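PDB 2RCI: type-2Ba cytolytic delta-endotoxin from Bacillus thuringiensis serovar israelensis, which probably kills the larvae of dipteran insects by making pores in the epithelial cell membrane of the midgut. Local coordinates for residues A[11-16]-A[136-141]; A[22-27]-A[149-154]. All coordinates share one frame; numbering follows the deposited sequence.

Contact 1: A[11-16]-A[136-141]; sequences NEIFYV and YKILFS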
loop_
_atom_site.group_PDB
_atom_site.type_symbol
_atom_site.label_atom_id
_atom_site.label_comp_id
_atom_site.label_asym_id
_atom_site.label_seq_id
_atom_site.Cartn_x
_atom_site.Cartn_y
_atom_site.Cartn_z
ATOM N N ASN A 11 7.279 0.844 -0.332
ATOM C CA ASN A 11 7.733 -0.546 -0.339
ATOM C C ASN A 11 7.238 -1.120 -1.671
ATOM O O ASN A 11 6.045 -1.325 -1.865
ATOM C CB ASN A 11 7.163 -1.346 0.842
ATOM C CG ASN A 11 7.929 -2.657 1.092
ATOM O OD1 ASN A 11 8.674 -3.093 0.235
ATOM N ND2 ASN A 11 7.817 -3.224 2.311
ATOM N N GLU A 12 8.164 -1.334 -2.596
ATOM C CA GLU A 12 7.772 -1.695 -3.960
ATOM C C GLU A 12 7.666 -3.199 -4.115
ATOM O O GLU A 12 8.575 -3.952 -3.735
ATOM C CB GLU A 12 8.767 -1.129 -4.958
ATOM C CG GLU A 12 8.844 0.426 -4.980
ATOM C CD GLU A 12 10.020 0.922 -5.809
ATOM O OE1 GLU A 12 10.627 0.095 -6.511
ATOM O OE2 GLU A 12 10.314 2.135 -5.790
ATOM N N ILE A 13 6.556 -3.647 -4.696
ATOM C CA ILE A 13 6.324 -5.074 -4.884
ATOM C C ILE A 13 5.932 -5.295 -6.351
ATOM O O ILE A 13 4.854 -4.870 -6.804
ATOM C CB ILE A 13 5.256 -5.601 -3.901
ATOM C CG1 ILE A 13 5.756 -5.467 -2.461
ATOM C CG2 ILE A 13 4.875 -7.070 -4.186
ATOM C CD1 ILE A 13 4.690 -5.053 -1.552
ATOM N N PHE A 14 6.832 -5.941 -7.085
ATOM C CA PHE A 14 6.666 -6.124 -8.510
ATOM C C PHE A 14 6.115 -7.531 -8.671
ATOM O O PHE A 14 6.698 -8.505 -8.154
ATOM C CB PHE A 14 8.011 -5.969 -9.256
ATOM C CG PHE A 14 8.596 -4.560 -9.248
ATOM C CD1 PHE A 14 8.601 -3.794 -10.397
ATOM C CD2 PHE A 14 9.230 -4.053 -8.108
ATOM C CE1 PHE A 14 9.168 -2.498 -10.416
ATOM C CE2 PHE A 14 9.788 -2.757 -8.099
ATOM C CZ PHE A 14 9.752 -1.987 -9.259
ATOM N N TYR A 15 4.949 -7.635 -9.287
ATOM C CA TYR A 15 4.443 -8.920 -9.718
ATOM C C TYR A 15 4.206 -8.802 -11.227
ATOM O O TYR A 15 3.082 -8.638 -11.689
ATOM C CB TYR A 15 3.180 -9.291 -8.938
ATOM C CG TYR A 15 2.811 -10.747 -9.059
ATOM C CD1 TYR A 15 3.279 -11.681 -8.131
ATOM C CD2 TYR A 15 1.959 -11.194 -10.083
ATOM C CE1 TYR A 15 2.935 -13.035 -8.237
ATOM C CE2 TYR A 15 1.623 -12.551 -10.195
ATOM C CZ TYR A 15 2.109 -13.461 -9.286
ATOM O OH TYR A 15 1.771 -14.825 -9.389
ATOM N N VAL A 16 5.304 -8.851 -11.989
ATOM C CA VAL A 16 5.255 -8.665 -13.453
ATOM C C VAL A 16 6.247 -9.630 -14.127
ATOM O O VAL A 16 7.211 -10.088 -13.487
ATOM C CB VAL A 16 5.606 -7.176 -13.882
ATOM C CG1 VAL A 16 4.699 -6.143 -13.164
ATOM C CG2 VAL A 16 7.085 -6.853 -13.590
ATOM N N TYR A 136 2.783 4.354 6.240
ATOM C CA TYR A 136 3.373 3.169 5.634
ATOM C C TYR A 136 2.878 3.152 4.193
ATOM O O TYR A 136 1.663 3.294 3.938
ATOM C CB TYR A 136 2.907 1.906 6.352
ATOM C CG TYR A 136 3.764 0.696 6.018
ATOM C CD1 TYR A 136 4.764 0.255 6.885
ATOM C CD2 TYR A 136 3.582 0.002 4.815
ATOM C CE1 TYR A 136 5.569 -0.843 6.556
ATOM C CE2 TYR A 136 4.358 -1.089 4.486
ATOM C CZ TYR A 136 5.349 -1.515 5.359
ATOM O OH TYR A 136 6.116 -2.601 5.012
ATOM N N LYS A 137 3.818 2.982 3.271
ATOM C CA LYS A 137 3.512 3.101 1.835
ATOM C C LYS A 137 3.991 1.907 1.057
ATOM O O LYS A 137 5.127 1.457 1.234
ATOM C CB LYS A 137 4.112 4.365 1.235
ATOM C CG LYS A 137 3.476 5.642 1.809
ATOM C CD LYS A 137 4.101 6.904 1.202
ATOM C CE LYS A 137 5.592 7.146 1.605
ATOM N NZ LYS A 137 5.962 6.915 3.030
ATOM N N ILE A 138 3.102 1.409 0.199
ATOM C CA ILE A 138 3.355 0.213 -0.607
ATOM C C ILE A 138 3.017 0.568 -2.057
ATOM O O ILE A 138 2.103 1.370 -2.301
ATOM C CB ILE A 138 2.424 -0.937 -0.203
ATOM C CG1 ILE A 138 2.600 -1.306 1.285
ATOM C CG2 ILE A 138 2.676 -2.172 -1.091
ATOM C CD1 ILE A 138 1.460 -2.212 1.824
ATOM N N LEU A 139 3.748 0.007 -3.011
ATOM C CA LEU A 139 3.375 0.196 -4.432
ATOM C C LEU A 139 3.480 -1.130 -5.163
ATOM O O LEU A 139 4.587 -1.692 -5.318
ATOM C CB LEU A 139 4.215 1.280 -5.121
ATOM C CG LEU A 139 3.761 1.752 -6.525
ATOM C CD1 LEU A 139 4.226 3.168 -6.826
ATOM C CD2 LEU A 139 4.155 0.769 -7.646
ATOM N N PHE A 140 2.328 -1.627 -5.615
ATOM C CA PHE A 140 2.288 -2.840 -6.420
ATOM C C PHE A 140 2.273 -2.544 -7.913
ATOM O O PHE A 140 1.488 -1.684 -8.369
ATOM C CB PHE A 140 1.011 -3.648 -6.150
ATOM C CG PHE A 140 0.869 -4.131 -4.747
ATOM C CD1 PHE A 140 1.497 -5.307 -4.340
ATOM C CD2 PHE A 140 0.057 -3.441 -3.843
ATOM C CE1 PHE A 140 1.373 -5.770 -3.005
ATOM C CE2 PHE A 140 -0.097 -3.897 -2.514
ATOM C CZ PHE A 140 0.555 -5.078 -2.102
ATOM N N SER A 141 3.146 -3.226 -8.657
ATOM C CA SER A 141 3.028 -3.288 -10.113
ATOM C C SER A 141 2.572 -4.702 -10.460
ATOM O O SER A 141 3.097 -5.679 -9.929
ATOM C CB SER A 141 4.351 -2.952 -10.798
ATOM O OG SER A 141 4.791 -1.639 -10.467
#
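Asn11 bridges Lys137 and Leu139, and Ile13 bridges Leu139 and Ser141, joining strand 11-15 in parallel to strand 132-142 in the register Asn11-Ile138 to Phe14-Ser141. Five backbone hydrogen bonds run the length of the pair. Asn11 N gives to Lys137 O (2.7 Å) and Asn11 O receives Leu139 N; Ile13 N then gives to Leu139 O (2.8 Å), Ile13 O receives Ser141 N, and Tyr15 N closes the ladder on Ser141 O (2.8 Å). Between these bonds the CA of Ile138 and of Phe140 make CA-H...O contacts with Asn11 O and Ile13 O.

Apolar packing gathers on the face of Asn11, Ile13, Ile138 and Phe140. CD1 of Ile13 meets CG2 of Ile138 at 3.5 Å and CE1 of Phe140 at 3.7 Å. With CG2 of Ile13 set anti to its backbone N (CG1 at chi1 -64°), both branches reach the Phe140 ring, which lies alongside and points the same way. CG2 of Ile138 sits over one face of that ring, offset toward its rim, and Ala105 of helix 96-110 also touches Ile13. Past the end of the strand, Val16 CG1 lies 4.0 Å from Ser141 CB. On the other face, Thr28 of helix 21-31 touches Glu12, Leu139 and Ser141.

Among polar side chains, Asn11 ND2 comes within 3.3 Å of Tyr136 OH, the amide and ring planes 48° apart; the hydroxyl is hydrogen-bonded to Gln116. The result is a parallel edge pairing in a mixed sheet between helical layers, the alpha/beta architecture of this cytolytic toxin.

Contact 2: A[22-27]-A[149-154]; sequences AQAIRL and RFMAIL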
loop_
_atom_site.group_PDB
_atom_site.type_symbol
_atom_site.label_atom_id
_atom_site.label_comp_id
_atom_site.label_asym_id
_atom_site.label_seq_id
_atom_site.Cartn_x
_atom_site.Cartn_y
_atom_site.Cartn_z
ATOM N N ALA A 22 10.587 -2.782 -17.273
ATOM C CA ALA A 22 10.820 -1.383 -17.693
ATOM C C ALA A 22 9.594 -0.511 -17.387
ATOM O O ALA A 22 9.710 0.552 -16.784
ATOM C CB ALA A 22 11.140 -1.327 -19.190
ATOM N N GLN A 23 8.427 -0.966 -17.834
ATOM C CA GLN A 23 7.171 -0.225 -17.661
ATOM C C GLN A 23 6.820 -0.049 -16.179
ATOM O O GLN A 23 6.406 1.029 -15.731
ATOM C CB GLN A 23 6.035 -0.942 -18.399
ATOM C CG GLN A 23 4.654 -0.261 -18.235
ATOM C CD GLN A 23 3.698 -0.634 -19.357
ATOM O OE1 GLN A 23 3.879 -1.655 -20.032
ATOM N NE2 GLN A 23 2.679 0.203 -19.566
ATOM N N ALA A 24 6.979 -1.125 -15.419
ATOM C CA ALA A 24 6.801 -1.066 -13.957
ATOM C C ALA A 24 7.709 -0.029 -13.276
ATOM O O ALA A 24 7.265 0.720 -12.408
ATOM C CB ALA A 24 7.002 -2.443 -13.353
ATOM N N ILE A 25 8.975 0.028 -13.691
ATOM C CA ILE A 25 9.918 0.981 -13.131
ATOM C C ILE A 25 9.473 2.404 -13.460
ATOM O O ILE A 25 9.490 3.277 -12.584
ATOM C CB ILE A 25 11.381 0.728 -13.659
ATOM C CG1 ILE A 25 11.940 -0.575 -13.086
ATOM C CG2 ILE A 25 12.318 1.927 -13.323
ATOM C CD1 ILE A 25 13.147 -1.143 -13.867
ATOM N N ARG A 26 9.073 2.623 -14.716
ATOM C CA ARG A 26 8.669 3.954 -15.181
ATOM C C ARG A 26 7.489 4.458 -14.327
ATOM O O ARG A 26 7.524 5.578 -13.775
ATOM C CB ARG A 26 8.261 3.924 -16.667
ATOM C CG ARG A 26 7.858 5.328 -17.174
ATOM C CD ARG A 26 7.498 5.362 -18.622
ATOM N NE ARG A 26 6.233 4.703 -18.932
ATOM C CZ ARG A 26 6.138 3.526 -19.535
ATOM N NH1 ARG A 26 7.237 2.847 -19.887
ATOM N NH2 ARG A 26 4.945 3.022 -19.795
ATOM N N LEU A 27 6.470 3.599 -14.208
ATOM C CA LEU A 27 5.223 3.959 -13.508
ATOM C C LEU A 27 5.419 4.136 -12.001
ATOM O O LEU A 27 4.862 5.037 -11.408
ATOM C CB LEU A 27 4.097 2.983 -13.842
ATOM C CG LEU A 27 3.672 2.902 -15.329
ATOM C CD1 LEU A 27 2.696 1.745 -15.597
ATOM C CD2 LEU A 27 3.081 4.236 -15.861
ATOM N N ARG A 149 -3.946 -7.161 -21.734
ATOM C CA ARG A 149 -3.159 -6.191 -22.492
ATOM C C ARG A 149 -2.615 -5.026 -21.643
ATOM O O ARG A 149 -2.112 -4.029 -22.197
ATOM C CB ARG A 149 -4.054 -5.669 -23.654
ATOM C CG ARG A 149 -3.378 -4.850 -24.731
ATOM N N PHE A 150 -2.710 -5.154 -20.307
ATOM C CA PHE A 150 -2.451 -4.030 -19.400
ATOM C C PHE A 150 -1.485 -4.338 -18.271
ATOM O O PHE A 150 -1.307 -5.508 -17.897
ATOM C CB PHE A 150 -3.761 -3.553 -18.750
ATOM C CG PHE A 150 -4.787 -3.128 -19.737
ATOM C CD1 PHE A 150 -4.812 -1.816 -20.185
ATOM C CD2 PHE A 150 -5.709 -4.050 -20.254
ATOM C CE1 PHE A 150 -5.751 -1.400 -21.142
ATOM C CE2 PHE A 150 -6.661 -3.638 -21.193
ATOM C CZ PHE A 150 -6.674 -2.301 -21.634
ATOM N N MET A 151 -0.867 -3.288 -17.737
ATOM C CA MET A 151 -0.261 -3.378 -16.381
ATOM C C MET A 151 -1.091 -2.564 -15.407
ATOM O O MET A 151 -1.544 -1.477 -15.762
ATOM C CB MET A 151 1.156 -2.846 -16.381
ATOM C CG MET A 151 1.849 -2.870 -15.006
ATOM S SD MET A 151 3.601 -2.428 -15.148
ATOM C CE MET A 151 4.251 -3.779 -16.132
ATOM N N ALA A 152 -1.272 -3.072 -14.192
ATOM C CA ALA A 152 -1.968 -2.331 -13.151
ATOM C C ALA A 152 -0.933 -1.843 -12.121
ATOM O O ALA A 152 -0.017 -2.573 -11.726
ATOM C CB ALA A 152 -3.046 -3.201 -12.498
ATOM N N ILE A 153 -1.092 -0.600 -11.703
ATOM C CA ILE A 153 -0.241 0.022 -10.697
ATOM C C ILE A 153 -1.157 0.441 -9.544
ATOM O O ILE A 153 -2.171 1.148 -9.738
ATOM C CB ILE A 153 0.458 1.277 -11.269
ATOM C CG1 ILE A 153 1.278 0.942 -12.530
ATOM C CG2 ILE A 153 1.346 1.937 -10.222
ATOM C CD1 ILE A 153 2.426 -0.087 -12.325
ATOM N N LEU A 154 -0.816 -0.023 -8.347
ATOM C CA LEU A 154 -1.619 0.215 -7.151
ATOM C C LEU A 154 -0.740 0.796 -6.022
ATOM O O LEU A 154 -0.125 0.030 -5.252
ATOM C CB LEU A 154 -2.298 -1.103 -6.728
ATOM C CG LEU A 154 -3.108 -1.176 -5.419
ATOM C CD1 LEU A 154 -3.973 0.055 -5.160
ATOM C CD2 LEU A 154 -3.991 -2.462 -5.473
#
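Helix 22-27 lies over strand 150-154 with their axes 9.8 Å apart at closest and their N-to-C directions 34° apart, so the two run roughly the same way, with side chains filling the gap between the backbones. Alternation along the strand sends Met151 and Ile153 toward the helix, while Ala152 between them points away; from the helix, Gln23, Ala24 and Leu27 answer them.

Met151 reaches across with its thioether. Its chain is extended as far as SD, with CG trans to the backbone N (chi1 179°), and turns only at chi3 (-65°), which lays CE beside the helix backbone. SD sits 3.6 Å from Ala24 N and 3.8 Å from Ala24 CB, while CE approaches Gln23 CB at 4.0 Å. The side chains of Gln23 and Met151 reach past one another from opposing sides, with Gln23 CG 3.9 Å from Met151 SD. Only the aliphatic part of Gln23 is used here: its NE2 is hydrogen-bonded to Gln191 OE1 and to Ala192 O, tying the helix to the end of strand 177-192.

Leu27 carries the other half of the contact. Its CD1 presses on Ile153 CG1 at 3.5 Å, tight for two carbons, and its CB rests 3.8 Å from Ile153 CD1. The CG1-CD1 arm of Ile153 thus does the touching, against CB and CD1 of Leu27. Leu27 CD1 also comes within 4.3 Å of Met151 SD, linking the two clusters.

All five touching residues are buried. Leu139 of strand 132-142 lies against Ile153, and Tyr20 against Met151. This is helix-on-sheet packing, in which helix 21-31 belongs to a helical layer covering the beta-sheet of the alpha/beta toxin fold.

Contacts 1 and 2 have centres 11 Å apart and share one sheet: strand 132-142 pairs with strand 11-15 in contact 1 and is antiparallel to strand 150-162, whose start enters contact 2. Phe140 O and Leu154 N, 2.8 Å apart, form a probable hydrogen bond between them. Side chains meet as well, Phe14 CD1 lying 3.6 Å from Ala24 CB and Ser141 CB 3.7 Å from the same methyl. Strand 11-15 leads on to helix 21-31, just as strand 132-142 leads on to strand 150-162, so the N-terminal part of the chain first extends the sheet and then folds back over it.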